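Local coordinates for putative cell adhesion protein (PDB 3LIU) that probably serves as a fimbrillin-type pilus subunit of the FimA/Mfa1 family, building surface fimbriae for bacterial cell adhesion, at residues F204-K209 with Y238-L243; T222-F227 with N287-V292. All coordinates share one frame; numbering follows the deposited sequence.

Interaction 1: residues F204-K209 with Y238-L243; sequences FIASAK and YKVGLL
F204 lays one face of its ring under the CD1 methyl of L242, a CH-pi contact with CD1 3.9 Å from the ring centroid, where strand 193-213 meets the short antiparallel strand 238-240 in the beta sheet of a fimbrillin subunit. V240 CG2 sits at the edge of the ring. I205 O takes the amide of G241 (O to N 3.0 Å), while its side chain packs on F282. A206 rests CB against V240 CG2 at 3.8 Å. Pairing breaks at S207, which has a positive phi (52°), sends OG to Q261 and sets CB 4.1 Å from Y238 CD1. Regular pairing resumes at A208, whose N and O both bond to K239, the O receiving K239 N at 2.7 Å. K209 runs extended beside the Y238 ring, both side chains pointing the same way. Replacing Y238 by alanine would probably deprive E291 O of the tyrosine hydroxyl and leave the aliphatic part of K209 without its neighbouring ring. K209 carries its amine on to E291 and other acceptors, while its CG lies 3.7 Å from Y238 CE1.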
loop_
_atom_site.group_PDB
_atom_site.type_symbol
_atom_site.label_atom_id
_atom_site.label_comp_id
_atom_site.label_asym_id
_atom_site.label_seq_id
_atom_site.Cartn_x
_atom_site.Cartn_y
_atom_site.Cartn_z
ATOM N N PHE A 204 -14.666 -6.020 3.047
ATOM C CA PHE A 204 -14.037 -5.772 1.745
ATOM C C PHE A 204 -13.593 -4.335 1.547
ATOM O O PHE A 204 -13.986 -3.437 2.303
ATOM C CB PHE A 204 -14.901 -6.304 0.559
ATOM C CG PHE A 204 -16.102 -5.442 0.186
ATOM C CD1 PHE A 204 -17.244 -5.462 0.940
ATOM C CD2 PHE A 204 -16.073 -4.645 -0.949
ATOM C CE1 PHE A 204 -18.357 -4.702 0.595
ATOM C CE2 PHE A 204 -17.178 -3.868 -1.320
ATOM C CZ PHE A 204 -18.335 -3.914 -0.554
ATOM N N ILE A 205 -12.742 -4.146 0.537
ATOM C CA ILE A 205 -12.185 -2.846 0.239
ATOM C C ILE A 205 -12.701 -2.358 -1.107
ATOM O O ILE A 205 -12.826 -3.168 -2.038
ATOM C CB ILE A 205 -10.635 -2.913 0.161
ATOM C CG1 ILE A 205 -10.048 -3.459 1.456
ATOM C CG2 ILE A 205 -10.036 -1.514 -0.222
ATOM C CD1 ILE A 205 -10.396 -2.707 2.737
ATOM N N ALA A 206 -13.013 -1.065 -1.208
ATOM C CA ALA A 206 -13.472 -0.455 -2.488
ATOM C C ALA A 206 -12.595 0.755 -2.790
ATOM O O ALA A 206 -12.055 1.362 -1.882
ATOM C CB ALA A 206 -14.964 -0.043 -2.406
ATOM N N SER A 207 -12.467 1.136 -4.058
ATOM C CA SER A 207 -11.598 2.240 -4.445
ATOM C C SER A 207 -10.167 2.151 -3.934
ATOM O O SER A 207 -9.590 3.150 -3.521
ATOM C CB SER A 207 -12.198 3.607 -4.060
ATOM O OG SER A 207 -13.462 3.766 -4.682
ATOM N N ALA A 208 -9.577 0.957 -4.037
ATOM C CA ALA A 208 -8.138 0.755 -3.830
ATOM C C ALA A 208 -7.459 1.180 -5.124
ATOM O O ALA A 208 -7.809 0.659 -6.189
ATOM C CB ALA A 208 -7.845 -0.750 -3.539
ATOM N N LYS A 209 -6.532 2.131 -5.066
ATOM C CA LYS A 209 -5.747 2.431 -6.259
ATOM C C LYS A 209 -4.927 1.192 -6.592
ATOM O O LYS A 209 -4.227 0.637 -5.741
ATOM C CB LYS A 209 -4.908 3.678 -6.096
ATOM C CG LYS A 209 -5.741 4.936 -6.251
ATOM C CD LYS A 209 -4.954 6.191 -6.410
ATOM C CE LYS A 209 -5.884 7.394 -6.689
ATOM N NZ LYS A 209 -5.177 8.685 -6.791
ATOM N N TYR A 238 -8.937 1.630 -10.318
ATOM C CA TYR A 238 -9.406 1.358 -8.976
ATOM C C TYR A 238 -9.779 -0.128 -8.862
ATOM O O TYR A 238 -10.363 -0.692 -9.777
ATOM C CB TYR A 238 -10.645 2.214 -8.612
ATOM C CG TYR A 238 -10.373 3.668 -8.300
ATOM C CD1 TYR A 238 -9.631 4.023 -7.180
ATOM C CD2 TYR A 238 -10.912 4.698 -9.075
ATOM C CE1 TYR A 238 -9.414 5.322 -6.858
ATOM C CE2 TYR A 238 -10.686 6.017 -8.756
ATOM C CZ TYR A 238 -9.923 6.313 -7.621
ATOM O OH TYR A 238 -9.651 7.591 -7.251
ATOM N N LYS A 239 -9.482 -0.737 -7.710
ATOM C CA LYS A 239 -9.767 -2.130 -7.474
ATOM C C LYS A 239 -10.724 -2.312 -6.306
ATOM O O LYS A 239 -10.734 -1.544 -5.377
ATOM C CB LYS A 239 -8.469 -2.927 -7.226
ATOM C CG LYS A 239 -7.347 -2.719 -8.231
ATOM C CD LYS A 239 -7.744 -3.005 -9.696
ATOM C CE LYS A 239 -6.666 -2.573 -10.675
ATOM N NZ LYS A 239 -7.049 -2.812 -12.105
ATOM N N VAL A 240 -11.547 -3.349 -6.387
ATOM C CA VAL A 240 -12.642 -3.539 -5.477
ATOM C C VAL A 240 -12.821 -5.039 -5.247
ATOM O O VAL A 240 -12.675 -5.859 -6.180
ATOM C CB VAL A 240 -13.972 -2.883 -5.970
ATOM C CG1 VAL A 240 -14.540 -3.559 -7.271
ATOM C CG2 VAL A 240 -14.995 -2.897 -4.871
ATOM N N GLY A 241 -13.172 -5.397 -4.016
ATOM C CA GLY A 241 -13.204 -6.813 -3.608
ATOM C C GLY A 241 -14.393 -7.632 -4.093
ATOM O O GLY A 241 -14.300 -8.870 -4.257
ATOM N N LEU A 242 -15.504 -6.940 -4.323
ATOM C CA LEU A 242 -16.741 -7.544 -4.793
ATOM C C LEU A 242 -17.406 -6.679 -5.861
ATOM O O LEU A 242 -17.233 -5.450 -5.871
ATOM C CB LEU A 242 -17.727 -7.684 -3.608
ATOM C CG LEU A 242 -17.278 -8.598 -2.475
ATOM C CD1 LEU A 242 -18.104 -8.316 -1.193
ATOM C CD2 LEU A 242 -17.319 -10.045 -2.932
ATOM N N LEU A 243 -18.180 -7.329 -6.737
ATOM C CA LEU A 243 -19.017 -6.654 -7.712
ATOM C C LEU A 243 -20.500 -6.845 -7.330
ATOM O O LEU A 243 -20.876 -7.821 -6.710
ATOM C CB LEU A 243 -18.758 -7.166 -9.123
ATOM C CG LEU A 243 -17.330 -7.067 -9.649
ATOM C CD1 LEU A 243 -17.164 -7.810 -11.041
ATOM C CD2 LEU A 243 -16.962 -5.616 -9.755
#

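Interaction 2: residues T222-F227 with N287-V292; sequences TIEKDF and NTKGEV
N287 brings its CA to within 3.4 Å of E224 OE2, at the start of a turn that wraps round the E224 carboxylate. Its ND2 bonds to N305 O and T307 OG1, while OD1 accepts the backbone N of G290 (2.8 Å) in the carbonyl plane, on a lone pair: an Asx motif that ties the turn together. T288 holds E224 through both its hydroxyl and its amide. The hydroxyl donates to the syn lone pair of E224 OE1, with OG1 to OE1 2.6 Å, and the amide N reaches E224 OE2 at 2.9 Å from above the carboxylate plane, adding a weak bond to OE1. E224 arrives there with CG anti to its backbone N (chi1 -178°) and the rest of the chain extended. K289 N supplies a second backbone donor to E224 OE2 through the syn lone pair. The E224 carboxylate thereby joins two loops, its own, which follows strand 193-213, and the one following strand 282-284. The chain of K289, extended beyond CG, crosses to D226, where NZ meets OD1 at 2.8 Å in a salt bridge, on the syn side but tilted out of the carboxylate plane. E291, bent at chi2 (95°), folds its carboxylate over the backbone of D226 and F227: OE2 receives F227 N at 2.8 Å in a nearly straight bond (172°), met from well above the carboxylate plane. E291 OE1 pairs with K209, whose charge probably offsets the closeness of D226 OD1 and E291 OE2, 4.1 Å apart.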
loop_
_atom_site.group_PDB
_atom_site.type_symbol
_atom_site.label_atom_id
_atom_site.label_comp_id
_atom_site.label_asym_id
_atom_site.label_seq_id
_atom_site.Cartn_x
_atom_site.Cartn_y
_atom_site.Cartn_z
ATOM N N THR A 222 5.900 10.271 -1.399
ATOM C CA THR A 222 4.688 9.877 -2.098
ATOM C C THR A 222 5.017 9.224 -3.438
ATOM O O THR A 222 5.948 9.644 -4.148
ATOM C CB THR A 222 3.701 11.071 -2.246
ATOM O OG1 THR A 222 2.504 10.599 -2.868
ATOM C CG2 THR A 222 4.273 12.194 -3.090
ATOM N N ILE A 223 4.291 8.142 -3.723
ATOM C CA ILE A 223 4.413 7.372 -4.941
ATOM C C ILE A 223 3.032 7.184 -5.583
ATOM O O ILE A 223 2.859 6.392 -6.505
ATOM C CB ILE A 223 5.044 5.969 -4.683
ATOM C CG1 ILE A 223 4.311 5.250 -3.560
ATOM C CG2 ILE A 223 6.575 6.114 -4.430
ATOM C CD1 ILE A 223 4.795 3.804 -3.241
ATOM N N GLU A 224 2.040 7.875 -5.044
ATOM C CA GLU A 224 0.668 7.818 -5.534
ATOM C C GLU A 224 0.583 8.275 -6.970
ATOM O O GLU A 224 1.203 9.280 -7.352
ATOM C CB GLU A 224 -0.234 8.755 -4.695
ATOM C CG GLU A 224 -1.740 8.728 -5.108
ATOM C CD GLU A 224 -2.621 9.581 -4.197
ATOM O OE1 GLU A 224 -2.077 10.264 -3.319
ATOM O OE2 GLU A 224 -3.866 9.538 -4.333
ATOM N N LYS A 225 -0.228 7.577 -7.753
ATOM C CA LYS A 225 -0.543 8.003 -9.120
ATOM C C LYS A 225 -1.807 8.849 -9.122
ATOM O O LYS A 225 -2.831 8.448 -8.560
ATOM C CB LYS A 225 -0.808 6.802 -10.011
ATOM C CG LYS A 225 0.403 5.960 -10.412
ATOM C CD LYS A 225 1.544 6.791 -11.017
ATOM C CE LYS A 225 2.494 5.889 -11.826
ATOM N NZ LYS A 225 3.721 6.586 -12.290
ATOM N N ASP A 226 -1.729 10.023 -9.756
ATOM C CA ASP A 226 -2.915 10.806 -10.031
ATOM C C ASP A 226 -3.797 10.036 -10.990
ATOM O O ASP A 226 -3.300 9.336 -11.870
ATOM C CB ASP A 226 -2.556 12.133 -10.683
ATOM C CG ASP A 226 -1.903 13.080 -9.754
ATOM O OD1 ASP A 226 -1.838 12.839 -8.546
ATOM O OD2 ASP A 226 -1.468 14.108 -10.240
ATOM N N PHE A 227 -5.103 10.177 -10.828
ATOM C CA PHE A 227 -6.098 9.539 -11.720
ATOM C C PHE A 227 -6.837 10.604 -12.505
ATOM O O PHE A 227 -6.890 11.760 -12.098
ATOM C CB PHE A 227 -7.090 8.698 -10.912
ATOM C CG PHE A 227 -6.646 7.282 -10.618
ATOM C CD1 PHE A 227 -5.305 6.972 -10.295
ATOM C CD2 PHE A 227 -7.594 6.274 -10.559
ATOM C CE1 PHE A 227 -4.936 5.670 -9.940
ATOM C CE2 PHE A 227 -7.242 4.951 -10.207
ATOM C CZ PHE A 227 -5.937 4.639 -9.898
ATOM N N ASN A 287 -3.581 6.124 -1.815
ATOM C CA ASN A 287 -4.698 6.899 -2.285
ATOM C C ASN A 287 -5.043 7.992 -1.255
ATOM O O ASN A 287 -5.529 7.700 -0.150
ATOM C CB ASN A 287 -5.906 6.013 -2.520
ATOM C CG ASN A 287 -7.081 6.790 -3.114
ATOM O OD1 ASN A 287 -6.952 7.977 -3.375
ATOM N ND2 ASN A 287 -8.235 6.135 -3.275
ATOM N N THR A 288 -4.701 9.213 -1.593
ATOM C CA THR A 288 -5.053 10.387 -0.802
ATOM C C THR A 288 -5.960 11.283 -1.582
ATOM O O THR A 288 -6.695 12.071 -1.005
ATOM C CB THR A 288 -3.811 11.199 -0.358
ATOM O OG1 THR A 288 -3.190 11.803 -1.495
ATOM C CG2 THR A 288 -2.820 10.263 0.351
ATOM N N LYS A 289 -5.922 11.188 -2.906
ATOM C CA LYS A 289 -6.743 12.094 -3.722
ATOM C C LYS A 289 -8.145 11.582 -4.043
ATOM O O LYS A 289 -9.051 12.378 -4.200
ATOM C CB LYS A 289 -5.996 12.511 -4.989
ATOM C CG LYS A 289 -4.784 13.395 -4.628
ATOM C CD LYS A 289 -3.878 13.623 -5.801
ATOM C CE LYS A 289 -2.596 14.393 -5.419
ATOM N NZ LYS A 289 -1.973 14.952 -6.680
ATOM N N GLY A 290 -8.332 10.274 -4.153
ATOM C CA GLY A 290 -9.673 9.708 -4.391
ATOM C C GLY A 290 -10.398 10.314 -5.587
ATOM O O GLY A 290 -11.578 10.583 -5.513
ATOM N N GLU A 291 -9.690 10.536 -6.688
ATOM C CA GLU A 291 -10.310 11.235 -7.831
ATOM C C GLU A 291 -11.469 10.467 -8.450
ATOM O O GLU A 291 -11.437 9.237 -8.550
ATOM C CB GLU A 291 -9.302 11.577 -8.928
ATOM C CG GLU A 291 -8.125 12.397 -8.488
ATOM C CD GLU A 291 -6.919 11.495 -8.155
ATOM O OE1 GLU A 291 -7.116 10.451 -7.509
ATOM O OE2 GLU A 291 -5.803 11.808 -8.607
ATOM N N VAL A 292 -12.505 11.213 -8.843
ATOM C CA VAL A 292 -13.569 10.683 -9.706
ATOM C C VAL A 292 -13.520 11.417 -11.048
ATOM O O VAL A 292 -12.860 12.457 -11.211
ATOM C CB VAL A 292 -14.958 10.763 -9.050
ATOM C CG1 VAL A 292 -14.983 9.913 -7.742
ATOM C CG2 VAL A 292 -15.381 12.267 -8.834
#

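Interactions 1 and 2 have centres about 14 Å apart, and their segments alternate along the chain: 204-209, 222-227, 238-243, then 287-292. The first joins strand 193-213 to strand 238-240, whereas the second joins the loop linking these two strands to the loop leading from strand 282-284 toward strand 308-319. The contacts touch directly. K209, still within strand 193-213, forms salt bridges from NZ to E291 OE1 (2.7 Å) and to E224 OE2, so one lysine sits among acidic side chains from both loops of interaction 2. The rings of Y238 and F227 also meet. The strand pair and the two loops therefore form one continuous network in this part of the subunit.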